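Arylamine n-acetyltransferase (Mycobacterium smegmatis, PDB 1W5R) transfers an acetyl group to arylamines, probably from acetyl-CoA through a catalytic triad as in other arylamine N-acetyltransferases. Local coordinates at residues A[55-58]-A[59-63]; A[188-191]-A[192-195]; A[269-272]-A[273-277]. The protein carries 1 engineered substitution. All blocks are in the same frame, centred on the assembly; numbering follows the deposited sequence.

Contact 1: residues A[55-58]-A[59-63]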
loop_
_atom_site.group_PDB
_atom_site.type_symbol
_atom_site.label_atom_id
_atom_site.label_comp_id
_atom_site.label_asym_id
_atom_site.label_seq_id
_atom_site.Cartn_x
_atom_site.Cartn_y
_atom_site.Cartn_z
ATOM N N LEU A 55 15.309 3.821 -32.902
ATOM C CA LEU A 55 13.992 3.199 -32.797
ATOM C C LEU A 55 13.747 2.139 -33.884
ATOM O O LEU A 55 12.599 1.819 -34.215
ATOM C CB LEU A 55 12.893 4.266 -32.784
ATOM C CG LEU A 55 13.018 5.287 -31.638
ATOM C CD1 LEU A 55 11.924 6.349 -31.778
ATOM C CD2 LEU A 55 12.973 4.654 -30.238
ATOM N N SER A 56 14.835 1.610 -34.446
ATOM C CA SER A 56 14.746 0.491 -35.378
ATOM C C SER A 56 14.228 -0.765 -34.695
ATOM O O SER A 56 14.347 -0.922 -33.476
ATOM C CB SER A 56 16.128 0.209 -35.977
ATOM O OG SER A 56 17.016 -0.302 -34.999
ATOM N N ALA A 57 13.661 -1.681 -35.475
ATOM C CA ALA A 57 13.216 -2.949 -34.913
ATOM C C ALA A 57 14.367 -3.698 -34.234
ATOM O O ALA A 57 14.196 -4.287 -33.169
ATOM C CB ALA A 57 12.559 -3.818 -35.990
ATOM N N GLU A 58 15.539 -3.700 -34.869
ATOM C CA GLU A 58 16.700 -4.399 -34.313
ATOM C C GLU A 58 17.017 -3.922 -32.904
ATOM O O GLU A 58 17.209 -4.732 -31.995
ATOM C CB GLU A 58 17.931 -4.230 -35.227
ATOM C CG GLU A 58 19.236 -4.714 -34.596
ATOM C CD GLU A 58 20.419 -4.740 -35.567
ATOM O OE1 GLU A 58 20.332 -4.153 -36.674
ATOM O OE2 GLU A 58 21.451 -5.342 -35.206
ATOM N N ALA A 59 17.062 -2.601 -32.736
ATOM C CA ALA A 59 17.382 -2.010 -31.447
ATOM C C ALA A 59 16.298 -2.317 -30.419
ATOM O O ALA A 59 16.604 -2.656 -29.284
ATOM C CB ALA A 59 17.552 -0.528 -31.587
ATOM N N LEU A 60 15.034 -2.177 -30.813
ATOM C CA LEU A 60 13.946 -2.327 -29.838
ATOM C C LEU A 60 13.705 -3.780 -29.409
ATOM O O LEU A 60 13.450 -4.051 -28.229
ATOM C CB LEU A 60 12.669 -1.667 -30.360
ATOM C CG LEU A 60 12.795 -0.160 -30.601
ATOM C CD1 LEU A 60 11.461 0.415 -31.063
ATOM C CD2 LEU A 60 13.313 0.566 -29.342
ATOM N N PHE A 61 13.794 -4.709 -30.360
ATOM C CA PHE A 61 13.710 -6.132 -30.013
ATOM C C PHE A 61 14.884 -6.534 -29.122
ATOM O O PHE A 61 14.707 -7.223 -28.118
ATOM C CB PHE A 61 13.674 -7.006 -31.275
ATOM C CG PHE A 61 12.297 -7.185 -31.877
ATOM C CD1 PHE A 61 11.768 -6.234 -32.753
ATOM C CD2 PHE A 61 11.541 -8.336 -31.601
ATOM C CE1 PHE A 61 10.491 -6.408 -33.338
ATOM C CE2 PHE A 61 10.266 -8.523 -32.185
ATOM C CZ PHE A 61 9.742 -7.558 -33.047
ATOM N N ALA A 62 16.084 -6.069 -29.461
ATOM C CA ALA A 62 17.259 -6.426 -28.679
ATOM C C ALA A 62 17.108 -6.018 -27.211
ATOM O O ALA A 62 17.383 -6.811 -26.310
ATOM C CB ALA A 62 18.520 -5.835 -29.294
ATOM N N LYS A 63 16.639 -4.798 -26.971
ATOM C CA LYS A 63 16.510 -4.314 -25.602
ATOM C C LYS A 63 15.285 -4.860 -24.856
ATOM O O LYS A 63 15.416 -5.411 -23.768
ATOM C CB LYS A 63 16.503 -2.786 -25.570
ATOM C CG LYS A 63 16.410 -2.216 -24.165
ATOM C CD LYS A 63 16.365 -0.701 -24.168
ATOM C CE LYS A 63 16.154 -0.158 -22.772
ATOM N NZ LYS A 63 16.089 1.324 -22.761
#
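Phe61 N binds Ala57 O at 2.9 Å with an almost straight N-H (169°). Leu60 N takes Ser56 O at 3.0 Å, and Ala62 N takes Glu58 O at 3.1 Å. These are the opening i to i+4 bonds of helix 57-66. Ser56 is the N-cap. Its OG accepts from Ala59 N at 3.2 Å, and OG is also hydrogen-bonded to Asp54. A chi1 of 68° sets OG between the backbone N and the carbonyl carbon, which brings OG to Ala59 N. This is the classic serine N-cap: the hydroxyl serves a first-turn amide, Ala59 N, that the Leu55 carbonyl does not reach; Leu55 O bonds Tyr82 OH instead. Ala59 CB packs against the same OG.

The Phe61 ring lies beyond, with Ala57 O at its edge, 3.1 Å from CD1 and in the ring plane. Ala57 CB also touches CD1. The Phe61 side chain also packs on helices 8-14 and 73-87. Leu60 reaches back to Leu55, the two side chains crossing at a slant. Its CD1 rests on Leu55 O at 3.6 Å, and its CD2 meets Leu55 CD2 at 4.2 Å. Both leucines are buried, and Leu55 packs onward against helix 189-201.

Contact 2: residues A[188-191]-A[192-195]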
loop_
_atom_site.group_PDB
_atom_site.type_symbol
_atom_site.label_atom_id
_atom_site.label_comp_id
_atom_site.label_asym_id
_atom_site.label_seq_id
_atom_site.Cartn_x
_atom_site.Cartn_y
_atom_site.Cartn_z
ATOM N N PRO A 188 7.269 9.611 -39.857
ATOM C CA PRO A 188 8.363 8.731 -40.198
ATOM C C PRO A 188 9.237 8.460 -38.982
ATOM O O PRO A 188 9.264 9.266 -38.032
ATOM C CB PRO A 188 9.156 9.552 -41.222
ATOM C CG PRO A 188 8.932 10.969 -40.820
ATOM C CD PRO A 188 7.507 11.000 -40.279
ATOM N N ARG A 189 9.976 7.358 -39.032
ATOM C CA ARG A 189 10.785 6.949 -37.886
ATOM C C ARG A 189 11.739 8.044 -37.420
ATOM O O ARG A 189 11.910 8.251 -36.220
ATOM C CB ARG A 189 11.541 5.653 -38.167
ATOM C CG ARG A 189 12.289 5.130 -36.957
ATOM C CD ARG A 189 12.822 3.742 -37.189
ATOM N NE ARG A 189 13.982 3.726 -38.072
ATOM C CZ ARG A 189 14.379 2.661 -38.763
ATOM N NH1 ARG A 189 13.693 1.522 -38.697
ATOM N NH2 ARG A 189 15.454 2.737 -39.531
ATOM N N ILE A 190 12.366 8.737 -38.364
ATOM C CA ILE A 190 13.325 9.765 -37.984
ATOM C C ILE A 190 12.714 10.865 -37.102
ATOM O O ILE A 190 13.376 11.382 -36.199
ATOM C CB ILE A 190 14.068 10.361 -39.225
ATOM C CG1 ILE A 190 15.210 11.294 -38.787
ATOM C CG2 ILE A 190 13.113 11.092 -40.152
ATOM C CD1 ILE A 190 16.295 10.626 -37.967
ATOM N N ASP A 191 11.469 11.244 -37.383
ATOM C CA ASP A 191 10.820 12.296 -36.588
ATOM C C ASP A 191 10.540 11.798 -35.163
ATOM O O ASP A 191 10.595 12.573 -34.211
ATOM C CB ASP A 191 9.509 12.780 -37.224
ATOM C CG ASP A 191 9.726 13.572 -38.512
ATOM O OD1 ASP A 191 10.889 13.767 -38.916
ATOM O OD2 ASP A 191 8.706 13.998 -39.113
ATOM N N LEU A 192 10.211 10.516 -35.039
ATOM C CA LEU A 192 10.089 9.885 -33.717
ATOM C C LEU A 192 11.443 9.840 -33.008
ATOM O O LEU A 192 11.522 10.065 -31.802
ATOM C CB LEU A 192 9.508 8.472 -33.862
ATOM C CG LEU A 192 8.113 8.413 -34.508
ATOM C CD1 LEU A 192 7.663 6.963 -34.612
ATOM C CD2 LEU A 192 7.104 9.239 -33.698
ATOM N N GLU A 193 12.501 9.541 -33.757
ATOM C CA GLU A 193 13.844 9.503 -33.187
ATOM C C GLU A 193 14.317 10.876 -32.691
ATOM O O GLU A 193 15.012 10.952 -31.681
ATOM C CB GLU A 193 14.828 8.884 -34.191
ATOM C CG GLU A 193 14.643 7.365 -34.268
ATOM C CD GLU A 193 15.446 6.654 -35.350
ATOM O OE1 GLU A 193 15.868 7.287 -36.347
ATOM O OE2 GLU A 193 15.625 5.433 -35.205
ATOM N N VAL A 194 13.943 11.960 -33.381
ATOM C CA VAL A 194 14.293 13.320 -32.928
ATOM C C VAL A 194 13.556 13.620 -31.599
ATOM O O VAL A 194 14.128 14.160 -30.654
ATOM C CB VAL A 194 13.958 14.366 -34.020
ATOM C CG1 VAL A 194 14.041 15.789 -33.504
ATOM C CG2 VAL A 194 14.886 14.172 -35.238
ATOM N N GLY A 195 12.285 13.247 -31.529
ATOM C CA GLY A 195 11.527 13.385 -30.285
ATOM C C GLY A 195 12.160 12.574 -29.169
ATOM O O GLY A 195 12.343 13.070 -28.049
HETATM O O HOH W 1 15.760 6.111 -38.879
#
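Arg189 and Glu193, one turn apart, face each other at the start of helix 189-201. Arg189 CG is anti to the backbone N (chi1 -175°), and the chain then bends at chi3. Glu193 CG is instead anti to its carbonyl carbon, and the chain runs extended beyond it. The carboxylate comes to the arginine chain at an angle, near CG, CD and NE. Glu193 OE2 lies 3.8 Å from Arg189 CG and 3.7 Å from Arg189 NE. The latter is a long salt bridge. OE2 lies far off the guanidinium plane, where no donor is aimed, and only the opposite charges attract. The two planes are 36° apart.

A water makes the directed link. It accepts from Arg189 NE at 3.1 Å, in the guanidinium plane, and donates to Glu193 OE1 at 2.8 Å. The two carboxylate oxygens therefore do different work: OE1 takes the water, and the stronger partner of OE2 is probably the Leu55 backbone amide.

Ile190 CD1 approaches Glu193 OE1 at 3.7 Å, the two chains crossing at about a right angle. Val194 CG2 packs on Ile190 O at 3.3 Å. Glu193 N binds Arg189 O at 2.8 Å, and Val194 N and Gly195 N continue the i to i+4 pattern. The first bond, from Leu192 N to Pro188 O at the N-cap, is weak.

Helix 189-201 follows strand 175-182. Its buried Leu192 packs on Leu55, just before helix 57-66, and Arg189 reaches Tyr82 of helix 73-87 through a weak hydrogen bond.

Contact 3: residues A[269-272]-A[273-277]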
loop_
_atom_site.group_PDB
_atom_site.type_symbol
_atom_site.label_atom_id
_atom_site.label_comp_id
_atom_site.label_asym_id
_atom_site.label_seq_id
_atom_site.Cartn_x
_atom_site.Cartn_y
_atom_site.Cartn_z
ATOM N N GLN A 269 22.545 2.166 -8.244
ATOM C CA GLN A 269 22.026 2.415 -6.912
ATOM C C GLN A 269 22.275 3.862 -6.489
ATOM O O GLN A 269 21.377 4.510 -5.956
ATOM C CB GLN A 269 22.608 1.421 -5.889
ATOM C CG GLN A 269 21.747 1.273 -4.634
ATOM C CD GLN A 269 22.396 0.433 -3.557
ATOM O OE1 GLN A 269 22.029 -0.720 -3.355
ATOM N NE2 GLN A 269 23.373 1.010 -2.860
ATOM N N ALA A 270 23.479 4.379 -6.758
ATOM C CA ALA A 270 23.823 5.760 -6.425
ATOM C C ALA A 270 23.012 6.789 -7.215
ATOM O O ALA A 270 22.640 7.824 -6.684
ATOM C CB ALA A 270 25.325 6.018 -6.603
ATOM N N ARG A 271 22.718 6.495 -8.480
ATOM C CA ARG A 271 21.946 7.437 -9.268
ATOM C C ARG A 271 20.476 7.433 -8.842
ATOM O O ARG A 271 19.833 8.477 -8.782
ATOM C CB ARG A 271 22.075 7.107 -10.756
ATOM C CG ARG A 271 21.238 7.983 -11.688
ATOM C CD ARG A 271 21.497 9.491 -11.529
ATOM N NE ARG A 271 20.737 10.235 -12.534
ATOM C CZ ARG A 271 20.290 11.479 -12.404
ATOM N NH1 ARG A 271 20.511 12.180 -11.289
ATOM N NH2 ARG A 271 19.592 12.019 -13.402
ATOM N N VAL A 272 19.956 6.248 -8.562
ATOM C CA VAL A 272 18.601 6.131 -8.023
ATOM C C VAL A 272 18.477 6.904 -6.700
ATOM O O VAL A 272 17.473 7.569 -6.454
ATOM C CB VAL A 272 18.194 4.658 -7.898
ATOM C CG1 VAL A 272 16.897 4.505 -7.116
ATOM C CG2 VAL A 272 18.024 4.066 -9.281
ATOM N N ALA A 273 19.523 6.856 -5.868
ATOM C CA ALA A 273 19.507 7.629 -4.624
ATOM C C ALA A 273 19.276 9.121 -4.866
ATOM O O ALA A 273 18.518 9.759 -4.141
ATOM C CB ALA A 273 20.794 7.404 -3.842
ATOM N N GLU A 274 19.886 9.669 -5.922
ATOM C CA GLU A 274 19.766 11.096 -6.251
ATOM C C GLU A 274 18.340 11.524 -6.602
ATOM O O GLU A 274 17.975 12.690 -6.443
ATOM C CB GLU A 274 20.678 11.468 -7.427
ATOM C CG GLU A 274 22.149 11.448 -7.065
ATOM C CD GLU A 274 23.073 11.779 -8.230
ATOM O OE1 GLU A 274 22.640 11.786 -9.396
ATOM O OE2 GLU A 274 24.263 12.040 -7.950
ATOM N N VAL A 275 17.549 10.569 -7.093
ATOM C CA VAL A 275 16.227 10.885 -7.631
ATOM C C VAL A 275 15.061 10.271 -6.831
ATOM O O VAL A 275 13.952 10.147 -7.340
ATOM C CB VAL A 275 16.116 10.519 -9.147
ATOM C CG1 VAL A 275 17.147 11.301 -9.945
ATOM C CG2 VAL A 275 16.267 9.031 -9.371
ATOM N N LEU A 276 15.289 9.921 -5.569
ATOM C CA LEU A 276 14.214 9.347 -4.764
ATOM C C LEU A 276 13.017 10.287 -4.715
ATOM O O LEU A 276 11.862 9.840 -4.698
ATOM C CB LEU A 276 14.707 9.060 -3.346
ATOM C CG LEU A 276 15.782 7.980 -3.205
ATOM C CD1 LEU A 276 16.139 7.831 -1.723
ATOM C CD2 LEU A 276 15.354 6.628 -3.762
ATOM N N ASP A 277 13.285 11.589 -4.693
ATOM C CA ASP A 277 12.228 12.574 -4.487
ATOM C C ASP A 277 12.087 13.583 -5.606
ATOM O O ASP A 277 11.566 14.685 -5.417
ATOM C CB ASP A 277 12.403 13.252 -3.110
ATOM C CG ASP A 277 12.346 12.243 -1.977
ATOM O OD1 ASP A 277 11.250 11.667 -1.758
ATOM O OD2 ASP A 277 13.396 11.964 -1.354
#
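Arg271 and Glu274 form a salt bridge on helix 268-274, late in the chain, with Arg271 NH1 and Glu274 OE1 2.9 Å apart. From CB the arginine chain sets out away from residues 273-277. CG is anti to the backbone N (chi1 177°), and a bend at chi2 (55°) then turns the chain toward Glu274. CD comes within 3.3 Å of Glu274 OE1. NE passes the same oxygen at greater distance and gives its hydrogen bond to Leu47 O. CZ is near both Glu274 OE1 and Val275 CG1, which approach from different directions. NH1 at the tip donates to OE1, which it meets nearly along the C-O axis. The oxygen is near the guanidinium edge but tilted 19° out of its plane. The guanidinium and carboxylate planes are almost perpendicular. Val275 CG1 lies over one guanidinium face, 3.7 Å from NH1 and offset toward the rim. NE and NH1 thus hold the flat group through separate partners, which should limit its rotation.

The segment joins helix 245-255 to an antiparallel sheet, with Leu276 bonded through its backbone to Arg227, between strands 220-225 and 228-233. Through residues 273-275 the backbone bonding changes. Ala273 N still binds Gln269 O, i to i+4. Glu274 N makes weak bonds to Ala270 O and Arg271 O. Val275 N instead takes Val272 O at 3.1 Å, i to i+3, from above the carbonyl plane.

Leu276 turns back to Val272, its CD2 touching Val272 O at 3.6 Å. The buried Val272 also packs on Val248 and Leu249 of helix 245-255.

How the contacts relate
Contacts 1 and 2 touch, with centres about 14 Å apart. Leu55 N probably donates to Glu193 OE2 at 2.8 Å, so the residue before the Ser56 cap is held by the acid of contact 2. Beside this bond, Arg189 CD packs on Leu55 O at 3.5 Å. The starts of helices 57-66 and 189-201 are thus joined. Contact 1 also packs on helix 73-87, which starts at the engineered glutamine that replaces the cysteine of the catalytic triad; Lys63 forms a salt bridge with Glu75 of that helix. Contact 3 is remote from both, its centre about 27 Å from that of contact 1 and about 30 Å from that of contact 2.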